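PDB 3M1T: putative phosphohydrolase from Shewanella amazonensis, which is of unconfirmed function, a putative phosphohydrolase built on an all-helical HDOD domain and possibly active in signal transduction. Local coordinates for residues I21-D26 with S39-H44; V27-D32 with W189-H194. All blocks are in the same frame, centred on the assembly; numbering follows the deposited sequence. Where two conformers were deposited one is given.

Interaction 1. Residues I21-D26 with S39-H44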
loop_
_atom_site.group_PDB
_atom_site.type_symbol
_atom_site.label_atom_id
_atom_site.label_comp_id
_atom_site.label_asym_id
_atom_site.label_seq_id
_atom_site.Cartn_x
_atom_site.Cartn_y
_atom_site.Cartn_z
ATOM N N ILE A 21 -8.914 5.718 -16.251
ATOM C CA ILE A 21 -8.469 5.502 -14.882
ATOM C C ILE A 21 -7.392 6.540 -14.469
ATOM O O ILE A 21 -7.424 7.082 -13.385
ATOM C CB ILE A 21 -7.905 4.058 -14.708
ATOM C CG1 ILE A 21 -9.040 3.044 -14.953
ATOM C CG2 ILE A 21 -7.264 3.867 -13.275
ATOM C CD1 ILE A 21 -10.128 3.089 -13.885
ATOM N N ALA A 22 -6.445 6.804 -15.352
ATOM C CA ALA A 22 -5.481 7.858 -15.138
ATOM C C ALA A 22 -6.194 9.194 -14.876
ATOM O O ALA A 22 -5.827 9.959 -13.970
ATOM C CB ALA A 22 -4.485 7.953 -16.364
ATOM N N GLU A 23 -7.258 9.437 -15.652
ATOM C CA GLU A 23 -7.973 10.723 -15.489
ATOM C C GLU A 23 -8.689 10.732 -14.154
ATOM O O GLU A 23 -8.718 11.732 -13.448
ATOM C CB GLU A 23 -8.955 10.963 -16.589
ATOM C CG GLU A 23 -8.294 11.219 -17.939
ATOM C CD GLU A 23 -9.231 11.251 -19.095
ATOM O OE1 GLU A 23 -10.428 10.864 -18.931
ATOM O OE2 GLU A 23 -8.778 11.589 -20.240
ATOM N N LEU A 24 -9.285 9.586 -13.798
ATOM C CA LEU A 24 -9.930 9.473 -12.469
ATOM C C LEU A 24 -8.962 9.718 -11.308
ATOM O O LEU A 24 -9.287 10.400 -10.339
ATOM C CB LEU A 24 -10.624 8.114 -12.309
ATOM C CG LEU A 24 -11.269 7.839 -10.942
ATOM C CD1 LEU A 24 -12.454 8.788 -10.691
ATOM C CD2 LEU A 24 -11.732 6.377 -10.872
ATOM N N LEU A 25 -7.784 9.112 -11.383
ATOM C CA LEU A 25 -6.766 9.292 -10.340
ATOM C C LEU A 25 -6.322 10.760 -10.282
ATOM O O LEU A 25 -6.153 11.308 -9.185
ATOM C CB LEU A 25 -5.578 8.376 -10.598
ATOM C CG LEU A 25 -5.719 6.891 -10.251
ATOM C CD1 LEU A 25 -4.422 6.141 -10.588
ATOM C CD2 LEU A 25 -6.021 6.716 -8.768
ATOM N N ASP A 26 -6.271 11.413 -11.449
ATOM C CA ASP A 26 -5.912 12.850 -11.534
ATOM C C ASP A 26 -6.934 13.607 -10.719
ATOM O O ASP A 26 -6.610 14.391 -9.833
ATOM C CB ASP A 26 -5.840 13.208 -13.019
ATOM C CG ASP A 26 -5.257 14.600 -13.338
ATOM O OD1 ASP A 26 -5.281 15.440 -12.471
ATOM O OD2 ASP A 26 -4.776 14.702 -14.481
ATOM N N SER A 39 -17.757 12.681 -8.265
ATOM C CA SER A 39 -18.987 11.884 -8.466
ATOM C C SER A 39 -19.294 11.666 -9.936
ATOM O O SER A 39 -19.573 10.523 -10.343
ATOM C CB SER A 39 -20.180 12.534 -7.769
ATOM O OG SER A 39 -19.824 12.764 -6.411
ATOM N N GLU A 40 -19.208 12.728 -10.731
ATOM C CA GLU A 40 -19.467 12.577 -12.152
ATOM C C GLU A 40 -18.468 11.597 -12.786
ATOM O O GLU A 40 -18.886 10.733 -13.554
ATOM C CB GLU A 40 -19.477 13.914 -12.875
ATOM C CG GLU A 40 -20.724 14.696 -12.513
ATOM C CD GLU A 40 -20.886 15.999 -13.260
ATOM O OE1 GLU A 40 -19.951 16.429 -13.992
ATOM O OE2 GLU A 40 -21.981 16.596 -13.091
ATOM N N LYS A 41 -17.185 11.717 -12.457
ATOM C CA LYS A 41 -16.186 10.859 -13.118
ATOM C C LYS A 41 -16.481 9.387 -12.791
ATOM O O LYS A 41 -16.439 8.528 -13.666
ATOM C CB LYS A 41 -14.786 11.270 -12.680
ATOM C CG LYS A 41 -13.674 10.696 -13.537
ATOM C CD LYS A 41 -13.675 11.297 -14.912
ATOM C CE LYS A 41 -12.510 10.827 -15.783
ATOM N NZ LYS A 41 -12.392 11.518 -17.116
ATOM N N LEU A 42 -16.782 9.111 -11.527
ATOM C CA LEU A 42 -17.067 7.746 -11.069
ATOM C C LEU A 42 -18.333 7.204 -11.683
ATOM O O LEU A 42 -18.436 6.013 -11.977
ATOM C CB LEU A 42 -17.250 7.728 -9.559
ATOM C CG LEU A 42 -15.959 7.884 -8.783
ATOM C CD1 LEU A 42 -16.264 8.263 -7.326
ATOM C CD2 LEU A 42 -15.138 6.593 -8.856
ATOM N N SER A 43 -19.306 8.077 -11.880
ATOM C CA SER A 43 -20.610 7.633 -12.467
ATOM C C SER A 43 -20.437 6.883 -13.812
ATOM O O SER A 43 -21.258 6.020 -14.152
ATOM C CB SER A 43 -21.578 8.817 -12.613
ATOM O OG SER A 43 -21.286 9.648 -13.732
ATOM N N HIS A 44 -19.369 7.178 -14.554
ATOM C CA HIS A 44 -19.127 6.501 -15.828
ATOM C C HIS A 44 -18.454 5.131 -15.684
ATOM O O HIS A 44 -18.233 4.464 -16.684
ATOM C CB HIS A 44 -18.289 7.410 -16.723
ATOM C CG HIS A 44 -19.010 8.670 -17.111
ATOM N ND1 HIS A 44 -19.925 8.712 -18.125
ATOM C CD2 HIS A 44 -18.957 9.924 -16.590
ATOM C CE1 HIS A 44 -20.403 9.946 -18.233
ATOM N NE2 HIS A 44 -19.810 10.709 -17.323
#
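Leu-24 against the aliphatic stem of Lys-41 is the tight part of this contact, CD1 of Leu-24 lying 3.6 Å from CG of Lys-41. Leu-24 carries its CG opposite the backbone N (chi1 177°), which swings the isobutyl end toward helix 35-43. The same methyl, CD1 of Leu-24, reaches CD2 of Leu-42 at 3.9 Å, the two side chains crossing at about a right angle; Leu-42 has two conformers, and this distance, which holds for one of them, is to be read with caution. Both leucines are buried, and each also rests on Leu-48 of helix 46-56 and Val-86 of helix 79-94. The motif is an antiparallel helix pair within the HDOD domain: the axes of 21-26 and 39-43 run at 160° and approach to 10.2 Å, with 12 residues between the segments. Glu-23 and Lys-41 are both partly exposed, and there the helices are joined by a salt bridge between long side chains. Lys-41 bends beyond CG and is otherwise extended, passing Leu-24 in the opposite sense before its NZ meets OE1 of Glu-23 at 2.8 Å. The ammonium approaches on the anti side, 32° out of the carboxylate plane, while CE of Lys-41 stands 3.6 Å from CB of Glu-23.

Interaction 2. Residues V27-D32 with W189-H194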
loop_
_atom_site.group_PDB
_atom_site.type_symbol
_atom_site.label_atom_id
_atom_site.label_comp_id
_atom_site.label_asym_id
_atom_site.label_seq_id
_atom_site.Cartn_x
_atom_site.Cartn_y
_atom_site.Cartn_z
ATOM N N VAL A 27 -8.206 13.360 -10.979
ATOM C CA VAL A 27 -9.257 14.025 -10.256
ATOM C C VAL A 27 -9.227 13.760 -8.754
ATOM O O VAL A 27 -9.288 14.692 -7.944
ATOM C CB VAL A 27 -10.676 13.605 -10.852
ATOM C CG1 VAL A 27 -11.789 14.203 -10.026
ATOM C CG2 VAL A 27 -10.838 14.083 -12.316
ATOM N N VAL A 28 -9.152 12.501 -8.319
ATOM C CA VAL A 28 -9.218 12.222 -6.864
ATOM C C VAL A 28 -7.889 12.404 -6.110
ATOM O O VAL A 28 -7.855 12.398 -4.888
ATOM C CB VAL A 28 -9.789 10.816 -6.534
ATOM C CG1 VAL A 28 -11.226 10.695 -7.042
ATOM C CG2 VAL A 28 -8.898 9.731 -7.112
ATOM N N ASN A 29 -6.786 12.525 -6.825
ATOM C CA ASN A 29 -5.505 12.926 -6.179
ATOM C C ASN A 29 -5.416 14.438 -6.013
ATOM O O ASN A 29 -4.524 14.917 -5.260
ATOM C CB ASN A 29 -4.290 12.394 -6.963
ATOM C CG ASN A 29 -4.057 10.899 -6.793
ATOM O OD1 ASN A 29 -4.521 10.320 -5.831
ATOM N ND2 ASN A 29 -3.309 10.277 -7.688
ATOM N N ASN A 30 -6.275 15.189 -6.701
ATOM C CA ASN A 30 -6.328 16.647 -6.619
ATOM C C ASN A 30 -7.244 17.109 -5.498
ATOM O O ASN A 30 -8.477 17.067 -5.600
ATOM C CB ASN A 30 -6.741 17.258 -7.963
ATOM C CG ASN A 30 -6.549 18.736 -8.004
ATOM O OD1 ASN A 30 -6.461 19.374 -6.955
ATOM N ND2 ASN A 30 -6.512 19.310 -9.199
ATOM N N GLU A 31 -6.627 17.557 -4.394
ATOM C CA GLU A 31 -7.402 18.020 -3.240
ATOM C C GLU A 31 -8.380 19.137 -3.576
ATOM O O GLU A 31 -9.318 19.385 -2.839
ATOM C CB GLU A 31 -6.463 18.395 -2.078
ATOM C CG GLU A 31 -5.800 17.180 -1.447
ATOM N N ASP A 32 -8.203 19.825 -4.699
ATOM C CA ASP A 32 -9.126 20.883 -5.069
ATOM C C ASP A 32 -10.233 20.435 -6.049
ATOM O O ASP A 32 -11.028 21.250 -6.495
ATOM C CB ASP A 32 -8.342 22.079 -5.628
ATOM C CG ASP A 32 -7.333 22.656 -4.614
ATOM O OD1 ASP A 32 -7.647 22.717 -3.394
ATOM O OD2 ASP A 32 -6.220 23.045 -5.056
ATOM N N TRP A 189 2.725 6.365 -12.241
ATOM C CA TRP A 189 1.293 6.501 -12.117
ATOM C C TRP A 189 0.883 7.831 -11.438
ATOM O O TRP A 189 -0.287 8.031 -11.175
ATOM C CB TRP A 189 0.666 5.327 -11.430
ATOM C CG TRP A 189 0.582 4.048 -12.219
ATOM C CD1 TRP A 189 1.049 3.844 -13.474
ATOM C CD2 TRP A 189 -0.040 2.810 -11.798
ATOM N NE1 TRP A 189 0.757 2.532 -13.858
ATOM C CE2 TRP A 189 0.106 1.896 -12.846
ATOM C CE3 TRP A 189 -0.635 2.385 -10.608
ATOM C CZ2 TRP A 189 -0.376 0.585 -12.763
ATOM C CZ3 TRP A 189 -1.102 1.084 -10.521
ATOM C CH2 TRP A 189 -0.970 0.218 -11.599
ATOM N N LYS A 190 1.847 8.683 -11.247
ATOM C CA LYS A 190 1.659 10.102 -10.888
ATOM C C LYS A 190 1.168 10.291 -9.465
ATOM O O LYS A 190 0.468 11.281 -9.131
ATOM C CB LYS A 190 0.772 10.824 -11.932
ATOM C CG LYS A 190 1.264 10.609 -13.377
ATOM C CD LYS A 190 0.502 11.474 -14.429
ATOM C CE LYS A 190 0.909 11.118 -15.838
ATOM N NZ LYS A 190 0.166 11.969 -16.794
ATOM N N PHE A 191 1.642 9.399 -8.556
ATOM C CA PHE A 191 1.500 9.631 -7.136
ATOM C C PHE A 191 2.565 10.599 -6.644
ATOM O O PHE A 191 3.562 10.850 -7.317
ATOM C CB PHE A 191 1.541 8.289 -6.368
ATOM C CG PHE A 191 0.310 7.479 -6.597
ATOM C CD1 PHE A 191 -0.818 7.730 -5.816
ATOM C CD2 PHE A 191 0.247 6.524 -7.585
ATOM C CE1 PHE A 191 -1.971 7.033 -6.029
ATOM C CE2 PHE A 191 -0.926 5.799 -7.802
ATOM C CZ PHE A 191 -2.023 6.045 -7.030
ATOM N N THR A 192 2.344 11.185 -5.484
ATOM C CA THR A 192 3.280 12.227 -4.998
ATOM C C THR A 192 4.630 11.716 -4.636
ATOM O O THR A 192 4.804 10.554 -4.216
ATOM C CB THR A 192 2.768 12.928 -3.749
ATOM O OG1 THR A 192 2.655 11.991 -2.676
ATOM C CG2 THR A 192 1.487 13.632 -3.995
ATOM N N PRO A 193 5.638 12.596 -4.703
ATOM C CA PRO A 193 6.964 12.209 -4.274
ATOM C C PRO A 193 7.059 11.686 -2.831
ATOM O O PRO A 193 7.805 10.749 -2.580
ATOM C CB PRO A 193 7.770 13.482 -4.409
ATOM C CG PRO A 193 7.088 14.286 -5.449
ATOM C CD PRO A 193 5.635 13.906 -5.373
ATOM N N HIS A 194 6.242 12.202 -1.927
ATOM C CA HIS A 194 6.219 11.646 -0.587
ATOM C C HIS A 194 5.869 10.157 -0.565
ATOM O O HIS A 194 6.484 9.359 0.139
ATOM C CB HIS A 194 5.194 12.383 0.328
ATOM C CG HIS A 194 5.584 13.754 0.686
ATOM N ND1 HIS A 194 6.853 14.083 1.112
ATOM C CD2 HIS A 194 4.864 14.905 0.698
ATOM C CE1 HIS A 194 6.906 15.395 1.316
ATOM N NE2 HIS A 194 5.706 15.907 1.090
HETATM O O HOH W 1 -2.214 12.051 -9.876
#
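The Asn-29 amide and the Phe-191 ring are the flat groups here, their planes 63° apart and their side chains crossing at about a right angle. ND2 of Asn-29 comes obliquely to one side of the ring, 3.9 Å from CE1 of Phe-191, and the amide oxygen OD1 is slightly farther from that carbon, at 4.2 Å. Asn-29 holds its CG beside its own backbone N (chi1 -74°), with the amide directed to Phe-191. Elsewhere the phenyl group packs on Ile-87 of helix 79-94 and on Thr-133 and Leu-137 of helix 128-137, consistent with its burial. A Schellman motif sets up the second segment: Lys-190, with positive phi (71°), is its C-prime residue, and the backbone amides of Lys-190 and Phe-191 both turn back to carbonyls of the last turn of helix 178-188, ending it. Thr-192 then takes the N-cap position of helix 193-200. The contact thus joins the C-terminal part of helix 19-29 to the turn between two later helices of the HDOD domain, with 156 residues between the two segments. It is small, burying 88 Å² in all. ND2 of Asn-29 and O of Lys-190 are 4.2 Å apart and are linked through a water, which accepts from Asn-29 ND2 at 3.0 Å and donates to Lys-190 O at 2.9 Å.

How the interactions relate
Helix 19-29 serves both contacts: interaction 1 uses its 21-26 part against helix 35-43, and interaction 2 uses its C-terminal part against the turn at 189-194. Their centres lie about 13 Å apart, on the same side of the chain's centre. They touch directly, CD1 of Leu-25 packing 4.3 Å from CZ of Phe-191. Helix 79-94 touches both contacts, through the neighbouring residues Val-86 and Ile-87. Interaction 1 is local in sequence, whereas interaction 2 brings together distant parts of the HDOD domain. Neither includes a metal or bound ligand among its contacting groups.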